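Local atomic coordinates of secreted effector protein SifA (Salmonella typhimurium, PDB entry 3CXB), a protein that is a virulence effector that interacts with host PLEKHM2 and is required for endosomal tubulation and formation of Salmonella-induced filaments. Residues Lys23-Ile34 with Ala46-Phe55; Ile34-Gly42 with Leu75-Phe84. All blocks are in the same frame, centred on the assembly; numbering follows the deposited sequence.

Contact 1 (Lys23-Ile34 with Ala46-Phe55); sequences KEAWWKVLWEKI and ADRCLHEMLF
The Trp-27 indole is sandwiched between the Phe-55 ring and the aliphatic chain of Lys-23. Phe-55 lies over one face of the indole as an offset stack, its centroid 4.3 Å from that of the Trp-27 five-membered ring and the two planes only 7° apart. Across the opposite face runs the lysine chain, with CD over the centre of the ring. The extended Lys-23 chain carries on past the indole to a salt bridge with the other helix, where its NZ meets Asp-47 OD2 at 2.6 Å, nearly along the C-O axis; the lysine is poorly ordered, however. Asp-47 OD1 sits at the indole edge, 3.6 Å from Trp-27 CZ2, and His-51 comes in obliquely, its CB 3.7 Å from Trp-27 CH2. Helix 25-34 and the 46-54 part of helix 42-54 run roughly antiparallel, their axes 11.9 Å apart at 146°, and the large side chains fill that wide spacing. Trp-27, already directed at the other helix, extends its indole across with CG anti to the backbone N (chi1 -174°). One side of the pair is covered by the five-stranded sheet, with Leu-30 and Leu-54 both touching Val-123. Farther along, Leu-50 divides its methyls: CD1 lies 3.6 Å from Trp-31 CE3, while CD2 is 4.0 Å from Leu-30 CD2. Ala-46 CB approaches the edge of the Trp-31 ring. At the other end Glu-24 CG packs obliquely against the Phe-55 ring.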
# COMPACT_ATOMS: atom_id res chain seq x y z
N LYS A 23 -24.56 17.71 -6.30
CA LYS A 23 -24.28 16.44 -5.63
C LYS A 23 -25.40 15.43 -5.79
O LYS A 23 -26.49 15.77 -6.25
CB LYS A 23 -24.03 16.67 -4.14
CG LYS A 23 -22.82 17.54 -3.84
CD LYS A 23 -22.45 17.51 -2.36
CE LYS A 23 -21.19 18.32 -2.08
NZ LYS A 23 -20.85 18.35 -0.63
N GLU A 24 -25.14 14.19 -5.41
CA GLU A 24 -26.13 13.13 -5.52
C GLU A 24 -27.03 13.11 -4.30
O GLU A 24 -26.68 13.64 -3.24
CB GLU A 24 -25.46 11.76 -5.66
CG GLU A 24 -24.52 11.61 -6.85
CD GLU A 24 -25.23 11.69 -8.20
OE1 GLU A 24 -24.55 11.62 -9.24
OE2 GLU A 24 -26.47 11.82 -8.21
N ALA A 25 -28.19 12.49 -4.44
CA ALA A 25 -29.12 12.42 -3.33
C ALA A 25 -28.42 11.80 -2.13
O ALA A 25 -28.33 12.42 -1.08
CB ALA A 25 -30.33 11.62 -3.71
N TRP A 26 -27.91 10.58 -2.28
CA TRP A 26 -27.24 9.97 -1.14
C TRP A 26 -25.95 10.70 -0.72
O TRP A 26 -25.49 10.55 0.41
CB TRP A 26 -26.97 8.50 -1.41
CG TRP A 26 -28.24 7.71 -1.52
CD1 TRP A 26 -28.74 7.11 -2.64
CD2 TRP A 26 -29.18 7.44 -0.47
NE1 TRP A 26 -29.93 6.49 -2.36
CE2 TRP A 26 -30.22 6.68 -1.04
CE3 TRP A 26 -29.24 7.77 0.89
CZ2 TRP A 26 -31.32 6.24 -0.29
CZ3 TRP A 26 -30.34 7.33 1.64
CH2 TRP A 26 -31.36 6.57 1.04
N TRP A 27 -25.36 11.50 -1.60
CA TRP A 27 -24.16 12.22 -1.24
C TRP A 27 -24.54 13.37 -0.29
O TRP A 27 -23.94 13.53 0.78
CB TRP A 27 -23.47 12.76 -2.50
CG TRP A 27 -22.14 13.42 -2.27
CD1 TRP A 27 -21.50 13.58 -1.07
CD2 TRP A 27 -21.31 14.05 -3.25
NE1 TRP A 27 -20.32 14.28 -1.25
CE2 TRP A 27 -20.19 14.58 -2.58
CE3 TRP A 27 -21.40 14.22 -4.64
CZ2 TRP A 27 -19.17 15.27 -3.25
CZ3 TRP A 27 -20.38 14.91 -5.30
CH2 TRP A 27 -19.29 15.42 -4.61
N LYS A 28 -25.55 14.17 -0.68
CA LYS A 28 -26.00 15.28 0.16
C LYS A 28 -26.45 14.82 1.55
O LYS A 28 -26.27 15.53 2.54
CB LYS A 28 -27.14 16.06 -0.50
CG LYS A 28 -26.69 16.93 -1.63
CD LYS A 28 -27.84 17.67 -2.24
CE LYS A 28 -27.39 18.40 -3.50
NZ LYS A 28 -28.50 19.18 -4.15
N VAL A 29 -27.06 13.65 1.60
CA VAL A 29 -27.51 13.12 2.87
C VAL A 29 -26.29 12.65 3.67
O VAL A 29 -26.26 12.78 4.89
CB VAL A 29 -28.52 11.95 2.67
CG1 VAL A 29 -27.95 10.93 1.74
CG2 VAL A 29 -28.86 11.28 3.99
N LEU A 30 -25.28 12.13 2.99
CA LEU A 30 -24.10 11.65 3.69
C LEU A 30 -23.28 12.82 4.17
O LEU A 30 -22.76 12.82 5.28
CB LEU A 30 -23.23 10.77 2.79
CG LEU A 30 -21.87 10.47 3.42
CD1 LEU A 30 -22.07 9.76 4.75
CD2 LEU A 30 -21.06 9.62 2.52
N TRP A 31 -23.16 13.82 3.31
CA TRP A 31 -22.37 14.99 3.63
C TRP A 31 -22.97 15.78 4.78
O TRP A 31 -22.25 16.30 5.62
CB TRP A 31 -22.21 15.88 2.41
CG TRP A 31 -21.31 17.04 2.68
CD1 TRP A 31 -21.66 18.36 2.69
CD2 TRP A 31 -19.93 16.99 3.03
NE1 TRP A 31 -20.58 19.13 3.03
CE2 TRP A 31 -19.50 18.31 3.24
CE3 TRP A 31 -19.00 15.94 3.20
CZ2 TRP A 31 -18.19 18.63 3.61
CZ3 TRP A 31 -17.71 16.25 3.57
CH2 TRP A 31 -17.31 17.59 3.77
N GLU A 32 -24.30 15.86 4.80
CA GLU A 32 -24.97 16.60 5.86
C GLU A 32 -24.78 15.90 7.19
O GLU A 32 -25.02 16.49 8.24
CB GLU A 32 -26.46 16.71 5.57
CG GLU A 32 -27.06 18.03 6.04
CD GLU A 32 -26.28 19.22 5.50
OE1 GLU A 32 -26.03 19.26 4.28
OE2 GLU A 32 -25.93 20.11 6.31
N LYS A 33 -24.33 14.66 7.17
CA LYS A 33 -24.14 13.94 8.42
C LYS A 33 -22.67 13.80 8.81
O LYS A 33 -22.35 13.59 9.98
CB LYS A 33 -24.78 12.56 8.33
CG LYS A 33 -26.30 12.60 8.15
CD LYS A 33 -26.95 11.23 8.21
CE LYS A 33 -28.47 11.36 8.11
NZ LYS A 33 -29.18 10.06 8.23
N ILE A 34 -21.78 13.92 7.82
CA ILE A 34 -20.34 13.76 8.04
C ILE A 34 -19.66 15.14 8.04
O ILE A 34 -18.57 15.32 8.59
CB ILE A 34 -19.74 12.81 6.93
CG1 ILE A 34 -18.47 12.11 7.44
CG2 ILE A 34 -19.40 13.58 5.68
CD1 ILE A 34 -18.73 11.15 8.59
N ALA A 46 -12.15 16.71 2.16
CA ALA A 46 -12.88 15.48 2.45
C ALA A 46 -14.03 15.33 1.44
O ALA A 46 -14.52 14.23 1.18
CB ALA A 46 -13.44 15.52 3.88
N ASP A 47 -14.43 16.45 0.87
CA ASP A 47 -15.51 16.48 -0.10
C ASP A 47 -15.01 15.92 -1.43
O ASP A 47 -15.71 15.16 -2.10
CB ASP A 47 -16.02 17.91 -0.27
CG ASP A 47 -17.09 18.03 -1.32
OD1 ASP A 47 -16.78 17.89 -2.51
OD2 ASP A 47 -18.26 18.27 -0.97
N ARG A 48 -13.80 16.32 -1.81
CA ARG A 48 -13.24 15.83 -3.05
C ARG A 48 -12.89 14.36 -2.89
O ARG A 48 -12.94 13.59 -3.85
CB ARG A 48 -12.01 16.65 -3.45
CG ARG A 48 -11.95 16.95 -4.94
CD ARG A 48 -13.26 17.59 -5.42
NE ARG A 48 -13.23 17.91 -6.84
CZ ARG A 48 -14.26 18.43 -7.51
NH1 ARG A 48 -15.41 18.67 -6.89
NH2 ARG A 48 -14.15 18.70 -8.81
N CYS A 49 -12.54 13.95 -1.67
CA CYS A 49 -12.24 12.55 -1.39
C CYS A 49 -13.47 11.72 -1.74
O CYS A 49 -13.42 10.82 -2.58
CB CYS A 49 -11.94 12.35 0.08
SG CYS A 49 -10.26 12.69 0.58
N LEU A 50 -14.57 12.02 -1.07
CA LEU A 50 -15.81 11.31 -1.28
C LEU A 50 -16.12 11.27 -2.77
O LEU A 50 -16.47 10.22 -3.32
CB LEU A 50 -16.95 12.02 -0.54
CG LEU A 50 -16.91 11.92 0.98
CD1 LEU A 50 -17.89 12.93 1.59
CD2 LEU A 50 -17.28 10.51 1.40
N HIS A 51 -15.99 12.42 -3.43
CA HIS A 51 -16.29 12.47 -4.84
C HIS A 51 -15.47 11.45 -5.60
O HIS A 51 -16.01 10.67 -6.39
CB HIS A 51 -16.04 13.84 -5.43
CG HIS A 51 -16.21 13.88 -6.91
ND1 HIS A 51 -15.19 13.58 -7.79
CD2 HIS A 51 -17.29 14.17 -7.68
CE1 HIS A 51 -15.64 13.68 -9.03
NE2 HIS A 51 -16.91 14.04 -8.99
N GLU A 52 -14.15 11.45 -5.38
CA GLU A 52 -13.31 10.49 -6.08
C GLU A 52 -13.73 9.06 -5.74
O GLU A 52 -13.69 8.16 -6.59
CB GLU A 52 -11.84 10.67 -5.68
CG GLU A 52 -10.93 9.57 -6.24
CD GLU A 52 -9.51 9.66 -5.74
OE1 GLU A 52 -8.69 8.77 -6.04
OE2 GLU A 52 -9.20 10.63 -5.03
N MET A 53 -14.15 8.87 -4.51
CA MET A 53 -14.51 7.55 -4.03
C MET A 53 -15.79 6.96 -4.51
O MET A 53 -15.84 5.77 -4.81
CB MET A 53 -14.53 7.53 -2.50
CG MET A 53 -14.96 6.19 -1.93
SD MET A 53 -15.06 6.26 -0.15
CE MET A 53 -16.63 5.55 0.14
N LEU A 54 -16.83 7.77 -4.61
CA LEU A 54 -18.10 7.21 -5.00
C LEU A 54 -18.81 7.91 -6.12
O LEU A 54 -19.75 7.36 -6.67
CB LEU A 54 -19.04 7.17 -3.81
CG LEU A 54 -18.54 6.47 -2.55
CD1 LEU A 54 -19.18 7.13 -1.34
CD2 LEU A 54 -18.88 4.99 -2.61
N PHE A 55 -18.39 9.12 -6.47
CA PHE A 55 -19.12 9.82 -7.51
C PHE A 55 -18.30 10.35 -8.66
O PHE A 55 -18.60 11.41 -9.18
CB PHE A 55 -19.94 10.96 -6.89
CG PHE A 55 -20.59 10.61 -5.58
CD1 PHE A 55 -19.92 10.85 -4.37
CD2 PHE A 55 -21.84 10.01 -5.53
CE1 PHE A 55 -20.50 10.50 -3.14
CE2 PHE A 55 -22.43 9.66 -4.31
CZ PHE A 55 -21.75 9.91 -3.11

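Contact 2 (Ile34-Gly42 with Leu75-Phe84); sequences IKDFFFSTG and LACASQRDRF
Gln-80 CG lies over one face of the Phe-37 ring and Ile-34 CD1 over the centre of the opposite face, while at its edge, near the plane, come Arg-83 CB and Phe-84 CE1. Phe-38 is used differently: it turns an edge to the 75-76 peptide, with its CD2 3.3 Å from Leu-75 C, and one of its faces is covered by Phe-37 CB. Phe-39, poorly ordered, also presents an edge, to Leu-75 O, and carries the backbone N of Gly-42 over the centre of one face.

The contact of Phe-37 with the far segment is mostly with aliphatic carbon: its CD2 lies 3.5 Å from Gln-80 CB, and its CE2 lies 3.5 Å from Arg-83 CG. Bends at chi2 and chi3 (-51° and 88°) let Arg-83 lay that methylene near the ring while its guanidinium turns away to a side-on salt bridge in which NE and NH1 both donate to Asp-82 OD1. Arg-83 NH2 goes on to the backbone O of Asp-102.

In the fold, this is where the connection between helices 25-34 and 42-54, with its three consecutive phenylalanines, meets the chain leaving helix 62-75 for the first strand of the five-stranded sheet. The backbones are joined by Cys-77 N donating to Phe-37 O at 3.1 Å, with an N-H...O angle of 147°. Beyond it, Ala-76 O is held by Arg-81 NE at 2.9 Å, nearly in the guanidinium plane, which ties the turn after helix 62-75 back on itself. Leu-75 CB packs 3.6 Å from Phe-38 CD2, and Leu-75 CD1 reaches toward Gly-42 O.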
# COMPACT_ATOMS: atom_id res chain seq x y z
N ILE A 34 -21.78 13.92 7.82
CA ILE A 34 -20.34 13.76 8.04
C ILE A 34 -19.66 15.14 8.04
O ILE A 34 -18.57 15.32 8.59
CB ILE A 34 -19.74 12.81 6.93
CG1 ILE A 34 -18.47 12.11 7.44
CG2 ILE A 34 -19.40 13.58 5.68
CD1 ILE A 34 -18.73 11.15 8.59
N LYS A 35 -20.34 16.10 7.43
CA LYS A 35 -19.90 17.48 7.30
C LYS A 35 -19.13 18.07 8.46
O LYS A 35 -18.06 18.64 8.28
CB LYS A 35 -21.13 18.34 7.04
CG LYS A 35 -20.87 19.81 6.87
CD LYS A 35 -22.19 20.56 6.76
CE LYS A 35 -23.01 20.39 8.03
NZ LYS A 35 -24.20 21.27 8.01
N ASP A 36 -19.69 17.95 9.66
CA ASP A 36 -19.07 18.53 10.85
C ASP A 36 -17.93 17.70 11.39
O ASP A 36 -17.32 18.06 12.39
CB ASP A 36 -20.11 18.76 11.94
CG ASP A 36 -21.26 19.64 11.48
OD1 ASP A 36 -21.01 20.79 11.04
OD2 ASP A 36 -22.42 19.18 11.58
N PHE A 37 -17.63 16.59 10.73
CA PHE A 37 -16.54 15.74 11.18
C PHE A 37 -15.18 16.34 10.86
O PHE A 37 -14.15 15.84 11.31
CB PHE A 37 -16.65 14.37 10.53
CG PHE A 37 -17.70 13.49 11.13
CD1 PHE A 37 -19.02 13.90 11.21
CD2 PHE A 37 -17.36 12.23 11.62
CE1 PHE A 37 -20.01 13.08 11.77
CE2 PHE A 37 -18.33 11.39 12.18
CZ PHE A 37 -19.66 11.83 12.26
N PHE A 38 -15.16 17.42 10.08
CA PHE A 38 -13.91 18.05 9.68
C PHE A 38 -13.88 19.56 9.90
O PHE A 38 -14.89 20.24 9.77
CB PHE A 38 -13.65 17.77 8.21
CG PHE A 38 -13.99 16.38 7.80
CD1 PHE A 38 -15.25 16.08 7.32
CD2 PHE A 38 -13.04 15.37 7.85
CE1 PHE A 38 -15.56 14.79 6.90
CE2 PHE A 38 -13.34 14.08 7.44
CZ PHE A 38 -14.60 13.79 6.96
N PHE A 39 -12.69 20.07 10.22
CA PHE A 39 -12.49 21.49 10.48
C PHE A 39 -12.71 22.38 9.25
O PHE A 39 -13.51 22.04 8.37
CB PHE A 39 -11.09 21.73 11.04
CG PHE A 39 -9.99 21.28 10.13
CD1 PHE A 39 -9.83 19.93 9.82
CD2 PHE A 39 -9.08 22.20 9.59
CE1 PHE A 39 -8.80 19.50 8.99
CE2 PHE A 39 -8.04 21.78 8.75
CZ PHE A 39 -7.90 20.42 8.46
N SER A 40 -12.01 23.50 9.20
CA SER A 40 -12.13 24.47 8.11
C SER A 40 -11.83 23.94 6.71
O SER A 40 -12.68 23.34 6.06
CB SER A 40 -11.25 25.69 8.40
OG SER A 40 -11.34 26.64 7.36
N THR A 41 -10.60 24.17 6.25
CA THR A 41 -10.17 23.75 4.93
C THR A 41 -10.30 22.25 4.73
O THR A 41 -10.26 21.76 3.61
CB THR A 41 -8.71 24.12 4.71
OG1 THR A 41 -8.56 25.54 4.85
CG2 THR A 41 -8.23 23.68 3.35
N GLY A 42 -10.45 21.54 5.84
CA GLY A 42 -10.55 20.10 5.77
C GLY A 42 -11.76 19.53 5.05
O GLY A 42 -11.66 18.47 4.44
N LEU A 75 -8.42 13.54 8.17
CA LEU A 75 -8.98 14.89 8.03
C LEU A 75 -9.97 15.27 9.13
O LEU A 75 -10.19 16.45 9.41
CB LEU A 75 -9.68 15.05 6.68
CG LEU A 75 -8.80 15.12 5.43
CD1 LEU A 75 -9.68 15.16 4.18
CD2 LEU A 75 -7.90 16.35 5.50
N ALA A 76 -10.59 14.27 9.74
CA ALA A 76 -11.57 14.54 10.78
C ALA A 76 -10.86 14.89 12.08
O ALA A 76 -9.72 14.48 12.30
CB ALA A 76 -12.46 13.34 10.97
N CYS A 77 -11.53 15.66 12.93
CA CYS A 77 -10.95 16.03 14.21
C CYS A 77 -10.87 14.79 15.09
O CYS A 77 -11.59 13.82 14.86
CB CYS A 77 -11.81 17.12 14.88
SG CYS A 77 -13.57 16.70 15.24
N ALA A 78 -9.98 14.81 16.08
CA ALA A 78 -9.80 13.66 16.98
C ALA A 78 -11.10 13.24 17.66
O ALA A 78 -11.31 12.06 17.93
CB ALA A 78 -8.74 13.99 18.03
N SER A 79 -11.96 14.20 17.93
CA SER A 79 -13.24 13.92 18.58
C SER A 79 -13.99 12.85 17.78
O SER A 79 -14.49 11.88 18.35
CB SER A 79 -14.11 15.18 18.64
OG SER A 79 -13.41 16.28 19.19
N GLN A 80 -14.04 13.03 16.47
CA GLN A 80 -14.76 12.10 15.60
C GLN A 80 -13.95 10.94 15.01
O GLN A 80 -14.50 10.12 14.29
CB GLN A 80 -15.42 12.87 14.46
CG GLN A 80 -16.15 14.12 14.92
CD GLN A 80 -16.86 13.92 16.23
OE1 GLN A 80 -17.62 12.97 16.40
NE2 GLN A 80 -16.63 14.82 17.18
N ARG A 81 -12.65 10.86 15.29
CA ARG A 81 -11.86 9.78 14.72
C ARG A 81 -12.24 8.38 15.19
O ARG A 81 -11.99 7.40 14.48
CB ARG A 81 -10.37 10.03 14.94
CG ARG A 81 -9.84 11.15 14.06
CD ARG A 81 -8.33 11.37 14.18
NE ARG A 81 -7.92 12.57 13.46
CZ ARG A 81 -6.67 13.03 13.38
NH1 ARG A 81 -5.68 12.39 13.98
NH2 ARG A 81 -6.41 14.13 12.69
N ASP A 82 -12.85 8.25 16.36
CA ASP A 82 -13.25 6.91 16.78
C ASP A 82 -14.45 6.49 15.95
O ASP A 82 -14.94 5.38 16.08
CB ASP A 82 -13.55 6.84 18.29
CG ASP A 82 -14.61 7.83 18.74
OD1 ASP A 82 -15.59 8.02 18.00
OD2 ASP A 82 -14.45 8.40 19.84
N ARG A 83 -14.92 7.40 15.10
CA ARG A 83 -16.05 7.10 14.23
C ARG A 83 -15.60 6.30 13.01
O ARG A 83 -16.43 5.80 12.27
CB ARG A 83 -16.73 8.38 13.73
CG ARG A 83 -17.50 9.19 14.76
CD ARG A 83 -18.46 8.33 15.55
NE ARG A 83 -17.80 7.75 16.72
CZ ARG A 83 -18.27 6.72 17.42
NH1 ARG A 83 -17.59 6.28 18.47
NH2 ARG A 83 -19.39 6.13 17.05
N PHE A 84 -14.29 6.20 12.80
CA PHE A 84 -13.74 5.45 11.66
C PHE A 84 -13.17 4.12 12.15
O PHE A 84 -12.02 4.05 12.57
CB PHE A 84 -12.62 6.25 10.98
CG PHE A 84 -13.08 7.53 10.36
CD1 PHE A 84 -13.33 8.64 11.14
CD2 PHE A 84 -13.27 7.62 8.97
CE1 PHE A 84 -13.77 9.83 10.55
CE2 PHE A 84 -13.70 8.80 8.37
CZ PHE A 84 -13.95 9.91 9.15

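How the contacts relate
Contacts 1 and 2 sit side by side in the helical part that packs beside the five-stranded sheet, their segments alternating along the chain; their centres are about 14 Å apart, and they share Ile-34, where helix 25-34 ends. Ala-46 is the main junction: its CB is 3.7 Å from Phe-38 CZ, and its N is 3.6 Å from Leu-75 CD1. Trp-31 CZ3 adds a looser touch on Phe-38 CE1, at 4.2 Å. Contact 1 pairs the two helices, and contact 2 joins the loop between them to the end of helix 62-75, so Phe-38 and Leu-75 extend the apolar packing from one to the other.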